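Local structure of Iron(III) ABC transporter, periplasmic iron-compound-binding protein (5GGY) at residues L27-E32 against S118-L123; L33-V38 against F127-V132. The protein probably binds ferric siderophores such as iron-loaded desferal in the periplasm and delivers them to an ABC transporter for iron uptake. All blocks are in the same frame, centred on the assembly; numbering follows the deposited sequence.

Contact 1: L27-E32 against S118-L123; sequences LEQVLE and SHFKTL
Gln29 and Phe120 form the centre of a helix-helix contact in the amino-terminal lobe of this periplasmic binding protein, where helices 24-32 and 112-126 cross at -49° with local axes 9.9 Å apart. Their CA atoms, 5.9 Å apart, are the nearest pair across the two segments. Gln29 can be followed outward from CB, which rests against Leu123 CD1 at 3.7 Å. A turn about the CB-CG bond (chi2 -74°) then folds the chain, laying the amide across the root of Phe120, its plane 22° from that of the ring. CD lies 3.8 Å from Phe120 CD1, and OE1 comes obliquely to 3.1 Å from the same ring carbon while accepting a hydrogen bond from Ala261 N. NE2 passes 3.6 Å from Phe120 CB and donates to Ala116 O, one turn back along the helix. Bonds at both ends of this buried amide therefore fix its flip. Further along the ring, Glu32 CB packs on Phe120 CE1 at 3.9 Å, whereas the Glu32 carboxylate turns away to a salt bridge with Lys136 and a hydrogen bond with Tyr266. On the far helix, His119 O accepts both Leu123 N and Thr122 OG1 from one face of its carbonyl plane, the hydroxyl at 2.8 Å.

Contact 2: L33-V38 against F127-V132; sequences LGIQPV and FGKEAV
The Phe127 ring meets Ile35 obliquely: the methyl CD1 of Ile35 comes closest at the stem of the aromatic side chain, 3.9 Å from Phe127 CB, while the Phe127 side chain also touches Val19 of strand 19-21 and Met17. A second flat group, the carbonyl of Leu33, has the aliphatic part of Lys129 passing alongside it. Lys129 CD is 3.3 Å from Leu33 O, with CG and CE only slightly farther, because a bend at chi2 (-76°) folds the chain past the oxygen. The ammonium NZ lies 4.0 Å from both Leu33 O and Gly34 O, too far for a hydrogen bond. Ile35 CD1 also touches Lys129 CE at 3.7 Å. Leu33 runs in the opposite sense to Lys129, its CD2 4.0 Å from Lys129 CB, and Val132 CG2 abuts Leu33 CA at the same separation. Methyl and methylene groups make most of the contact, with the Leu33 carbonyl oxygen taking the closest approach. Three helix boundaries meet here: the end of helix 112-126 just before Phe127, the N-cap position of helix 130-154 at Lys129, and Gly34, which with phi 82° closes helix 24-32 in a Schellman motif.

Contacts 1 and 2 are consecutive pieces of one interface, their centres 8 Å apart: helix 24-32 and the loop after it face helix 112-126 and the turn that leads into helix 130-154. Leu33 bridges the two contacts: its CD2 lies 3.6 Å from Phe120 CE1. A probable hydrogen bond of 2.7 Å from Ile35 N to Val30 O ties the loop to the helix, and Pro37 CG packs on Leu27 CD1 at 3.7 Å. The long helix 130-154 joins the two lobes, as in other FhuD-type binding proteins; contact 2 seats its first turn against the loop after helix 24-32, while contact 1 sets the preceding helix 112-126 against helix 24-32.

Contact 1: L27-E32 against S118-L123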
loop_
_atom_site.group_PDB
_atom_site.type_symbol
_atom_site.label_atom_id
_atom_site.label_comp_id
_atom_site.label_asym_id
_atom_site.label_seq_id
_atom_site.Cartn_x
_atom_site.Cartn_y
_atom_site.Cartn_z
ATOM N N LEU A 27 -17.174 4.196 9.776
ATOM C CA LEU A 27 -18.109 4.900 8.909
ATOM C C LEU A 27 -17.409 5.329 7.631
ATOM O O LEU A 27 -17.967 5.217 6.542
ATOM C CB LEU A 27 -18.705 6.116 9.621
ATOM C CG LEU A 27 -19.664 6.980 8.797
ATOM C CD1 LEU A 27 -20.773 6.142 8.172
ATOM C CD2 LEU A 27 -20.255 8.089 9.653
ATOM N N GLU A 28 -16.183 5.824 7.774
ATOM C CA GLU A 28 -15.369 6.205 6.626
ATOM C C GLU A 28 -15.058 4.997 5.746
ATOM O O GLU A 28 -15.192 5.060 4.523
ATOM C CB GLU A 28 -14.065 6.863 7.086
ATOM C CG GLU A 28 -13.008 6.964 5.992
ATOM C CD GLU A 28 -11.633 7.280 6.541
ATOM O OE1 GLU A 28 -10.633 6.871 5.913
ATOM O OE2 GLU A 28 -11.552 7.944 7.597
ATOM N N GLN A 29 -14.650 3.900 6.382
ATOM C CA GLN A 29 -14.264 2.682 5.676
ATOM C C GLN A 29 -15.362 2.154 4.758
ATOM O O GLN A 29 -15.113 1.885 3.583
ATOM C CB GLN A 29 -13.868 1.588 6.673
ATOM C CG GLN A 29 -12.688 1.926 7.582
ATOM C CD GLN A 29 -11.342 1.876 6.876
ATOM O OE1 GLN A 29 -11.152 2.486 5.824
ATOM N NE2 GLN A 29 -10.398 1.147 7.462
ATOM N N VAL A 30 -16.572 2.003 5.288
ATOM C CA VAL A 30 -17.667 1.436 4.503
ATOM C C VAL A 30 -18.112 2.378 3.387
ATOM O O VAL A 30 -18.504 1.929 2.311
ATOM C CB VAL A 30 -18.891 1.082 5.385
ATOM C CG1 VAL A 30 -18.585 -0.120 6.259
ATOM C CG2 VAL A 30 -19.323 2.272 6.228
ATOM N N LEU A 31 -18.044 3.682 3.636
ATOM C CA LEU A 31 -18.429 4.664 2.628
ATOM C C LEU A 31 -17.468 4.645 1.447
ATOM O O LEU A 31 -17.893 4.712 0.292
ATOM C CB LEU A 31 -18.491 6.070 3.230
ATOM C CG LEU A 31 -19.681 6.390 4.136
ATOM C CD1 LEU A 31 -19.609 7.830 4.619
ATOM C CD2 LEU A 31 -20.993 6.123 3.417
ATOM N N GLU A 32 -16.174 4.554 1.744
ATOM C CA GLU A 32 -15.149 4.518 0.706
ATOM C C GLU A 32 -15.251 3.251 -0.135
ATOM O O GLU A 32 -14.829 3.226 -1.290
ATOM C CB GLU A 32 -13.755 4.626 1.325
ATOM C CG GLU A 32 -13.484 5.946 2.026
ATOM C CD GLU A 32 -13.255 7.097 1.061
ATOM O OE1 GLU A 32 -13.146 8.247 1.532
ATOM O OE2 GLU A 32 -13.178 6.854 -0.163
ATOM N N SER A 118 -5.421 -2.437 7.013
ATOM C CA SER A 118 -5.760 -3.847 7.129
ATOM C C SER A 118 -7.263 -4.039 7.312
ATOM O O SER A 118 -7.857 -4.937 6.715
ATOM C CB SER A 118 -5.000 -4.488 8.293
ATOM O OG SER A 118 -5.264 -5.881 8.357
ATOM N N HIS A 119 -7.873 -3.188 8.132
ATOM C CA HIS A 119 -9.314 -3.245 8.354
ATOM C C HIS A 119 -10.075 -2.918 7.074
ATOM O O HIS A 119 -11.117 -3.509 6.791
ATOM C CB HIS A 119 -9.730 -2.289 9.472
ATOM C CG HIS A 119 -9.347 -2.758 10.842
ATOM N ND1 HIS A 119 -8.733 -3.971 11.066
ATOM C CD2 HIS A 119 -9.492 -2.180 12.056
ATOM C CE1 HIS A 119 -8.515 -4.120 12.360
ATOM N NE2 HIS A 119 -8.967 -3.046 12.984
ATOM N N PHE A 120 -9.545 -1.968 6.309
ATOM C CA PHE A 120 -10.142 -1.557 5.046
ATOM C C PHE A 120 -10.210 -2.727 4.076
ATOM O O PHE A 120 -11.184 -2.886 3.338
ATOM C CB PHE A 120 -9.340 -0.402 4.447
ATOM C CG PHE A 120 -9.922 0.168 3.185
ATOM C CD1 PHE A 120 -11.131 0.845 3.200
ATOM C CD2 PHE A 120 -9.231 0.065 1.989
ATOM C CE1 PHE A 120 -11.650 1.385 2.038
ATOM C CE2 PHE A 120 -9.742 0.602 0.828
ATOM C CZ PHE A 120 -10.951 1.262 0.848
ATOM N N LYS A 121 -9.173 -3.555 4.093
ATOM C CA LYS A 121 -9.117 -4.725 3.226
ATOM C C LYS A 121 -10.074 -5.825 3.672
ATOM O O LYS A 121 -10.807 -6.381 2.859
ATOM C CB LYS A 121 -7.694 -5.268 3.177
ATOM C CG LYS A 121 -6.697 -4.330 2.548
ATOM C CD LYS A 121 -5.304 -4.877 2.700
ATOM C CE LYS A 121 -4.309 -4.063 1.911
ATOM N NZ LYS A 121 -2.938 -4.567 2.158
ATOM N N THR A 122 -10.050 -6.138 4.965
ATOM C CA THR A 122 -10.905 -7.181 5.526
ATOM C C THR A 122 -12.383 -6.868 5.320
ATOM O O THR A 122 -13.176 -7.756 5.008
ATOM C CB THR A 122 -10.633 -7.383 7.028
ATOM O OG1 THR A 122 -10.773 -6.132 7.708
ATOM C CG2 THR A 122 -9.229 -7.921 7.247
ATOM N N LEU A 123 -12.746 -5.602 5.502
ATOM C CA LEU A 123 -14.115 -5.164 5.273
ATOM C C LEU A 123 -14.488 -5.316 3.801
ATOM O O LEU A 123 -15.620 -5.671 3.471
ATOM C CB LEU A 123 -14.299 -3.713 5.729
ATOM C CG LEU A 123 -14.321 -3.470 7.237
ATOM C CD1 LEU A 123 -14.327 -1.981 7.539
ATOM C CD2 LEU A 123 -15.532 -4.148 7.863
#

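Contact 2: L33-V38 against F127-V132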
loop_
_atom_site.group_PDB
_atom_site.type_symbol
_atom_site.label_atom_id
_atom_site.label_comp_id
_atom_site.label_asym_id
_atom_site.label_seq_id
_atom_site.Cartn_x
_atom_site.Cartn_y
_atom_site.Cartn_z
ATOM N N LEU A 33 -15.814 2.201 0.453
ATOM C CA LEU A 33 -16.008 0.936 -0.248
ATOM C C LEU A 33 -17.280 0.953 -1.085
ATOM O O LEU A 33 -17.554 0.017 -1.830
ATOM C CB LEU A 33 -16.056 -0.228 0.745
ATOM C CG LEU A 33 -14.735 -0.607 1.417
ATOM C CD1 LEU A 33 -14.949 -1.727 2.423
ATOM C CD2 LEU A 33 -13.710 -1.009 0.370
ATOM N N GLY A 34 -18.050 2.027 -0.963
ATOM C CA GLY A 34 -19.307 2.144 -1.677
ATOM C C GLY A 34 -20.428 1.415 -0.964
ATOM O O GLY A 34 -21.381 0.959 -1.590
ATOM N N ILE A 35 -20.305 1.304 0.353
ATOM C CA ILE A 35 -21.323 0.667 1.181
ATOM C C ILE A 35 -22.030 1.714 2.030
ATOM O O ILE A 35 -21.436 2.268 2.949
ATOM C CB ILE A 35 -20.717 -0.412 2.109
ATOM C CG1 ILE A 35 -19.995 -1.490 1.297
ATOM C CG2 ILE A 35 -21.796 -1.030 2.983
ATOM C CD1 ILE A 35 -20.921 -2.499 0.641
ATOM N N GLN A 36 -23.293 1.992 1.715
ATOM C CA GLN A 36 -24.068 2.967 2.479
ATOM C C GLN A 36 -24.711 2.320 3.702
ATOM O O GLN A 36 -25.606 1.483 3.570
ATOM C CB GLN A 36 -25.145 3.618 1.608
ATOM C CG GLN A 36 -24.618 4.592 0.574
ATOM C CD GLN A 36 -25.716 5.444 -0.036
ATOM O OE1 GLN A 36 -26.892 5.300 0.301
ATOM N NE2 GLN A 36 -25.334 6.341 -0.935
ATOM N N PRO A 37 -24.249 2.705 4.902
ATOM C CA PRO A 37 -24.800 2.163 6.147
ATOM C C PRO A 37 -26.175 2.744 6.452
ATOM O O PRO A 37 -26.455 3.877 6.059
ATOM C CB PRO A 37 -23.778 2.599 7.198
ATOM C CG PRO A 37 -23.224 3.863 6.658
ATOM C CD PRO A 37 -23.195 3.705 5.158
ATOM N N VAL A 38 -27.020 1.981 7.137
ATOM C CA VAL A 38 -28.343 2.466 7.501
ATOM C C VAL A 38 -28.289 3.210 8.834
ATOM O O VAL A 38 -29.215 3.944 9.183
ATOM C CB VAL A 38 -29.369 1.317 7.589
ATOM C CG1 VAL A 38 -29.403 0.533 6.285
ATOM C CG2 VAL A 38 -29.051 0.398 8.758
ATOM N N PHE A 127 -17.580 -7.610 2.419
ATOM C CA PHE A 127 -18.684 -7.021 1.666
ATOM C C PHE A 127 -18.473 -7.112 0.155
ATOM O O PHE A 127 -19.213 -6.501 -0.619
ATOM C CB PHE A 127 -18.889 -5.559 2.074
ATOM C CG PHE A 127 -19.336 -5.378 3.497
ATOM C CD1 PHE A 127 -20.653 -5.609 3.858
ATOM C CD2 PHE A 127 -18.440 -4.971 4.472
ATOM C CE1 PHE A 127 -21.064 -5.441 5.167
ATOM C CE2 PHE A 127 -18.843 -4.801 5.779
ATOM C CZ PHE A 127 -20.160 -5.035 6.128
ATOM N N GLY A 128 -17.471 -7.881 -0.262
ATOM C CA GLY A 128 -17.211 -8.097 -1.674
ATOM C C GLY A 128 -16.845 -6.835 -2.436
ATOM O O GLY A 128 -17.348 -6.597 -3.532
ATOM N N LYS A 129 -15.966 -6.027 -1.851
ATOM C CA LYS A 129 -15.530 -4.779 -2.470
ATOM C C LYS A 129 -14.007 -4.707 -2.556
ATOM O O LYS A 129 -13.417 -3.648 -2.352
ATOM C CB LYS A 129 -16.065 -3.577 -1.688
ATOM C CG LYS A 129 -17.582 -3.481 -1.632
ATOM C CD LYS A 129 -18.165 -2.977 -2.945
ATOM C CE LYS A 129 -19.656 -2.693 -2.805
ATOM N NZ LYS A 129 -20.229 -2.036 -4.014
ATOM N N GLU A 130 -13.379 -5.838 -2.856
ATOM C CA GLU A 130 -11.922 -5.927 -2.884
ATOM C C GLU A 130 -11.295 -5.100 -4.004
ATOM O O GLU A 130 -10.252 -4.475 -3.811
ATOM C CB GLU A 130 -11.489 -7.391 -3.015
ATOM C CG GLU A 130 -11.470 -8.147 -1.695
ATOM C CD GLU A 130 -12.068 -9.535 -1.802
ATOM O OE1 GLU A 130 -11.364 -10.517 -1.478
ATOM O OE2 GLU A 130 -13.248 -9.645 -2.198
ATOM N N ALA A 131 -11.937 -5.096 -5.169
ATOM C CA ALA A 131 -11.406 -4.395 -6.335
ATOM C C ALA A 131 -11.371 -2.884 -6.123
ATOM O O ALA A 131 -10.391 -2.221 -6.462
ATOM C CB ALA A 131 -12.228 -4.737 -7.574
ATOM N N VAL A 132 -12.450 -2.346 -5.564
ATOM C CA VAL A 132 -12.536 -0.919 -5.282
ATOM C C VAL A 132 -11.550 -0.544 -4.173
ATOM O O VAL A 132 -10.951 0.532 -4.204
ATOM C CB VAL A 132 -13.985 -0.509 -4.903
ATOM C CG1 VAL A 132 -14.859 -1.742 -4.717
ATOM C CG2 VAL A 132 -14.017 0.376 -3.662
#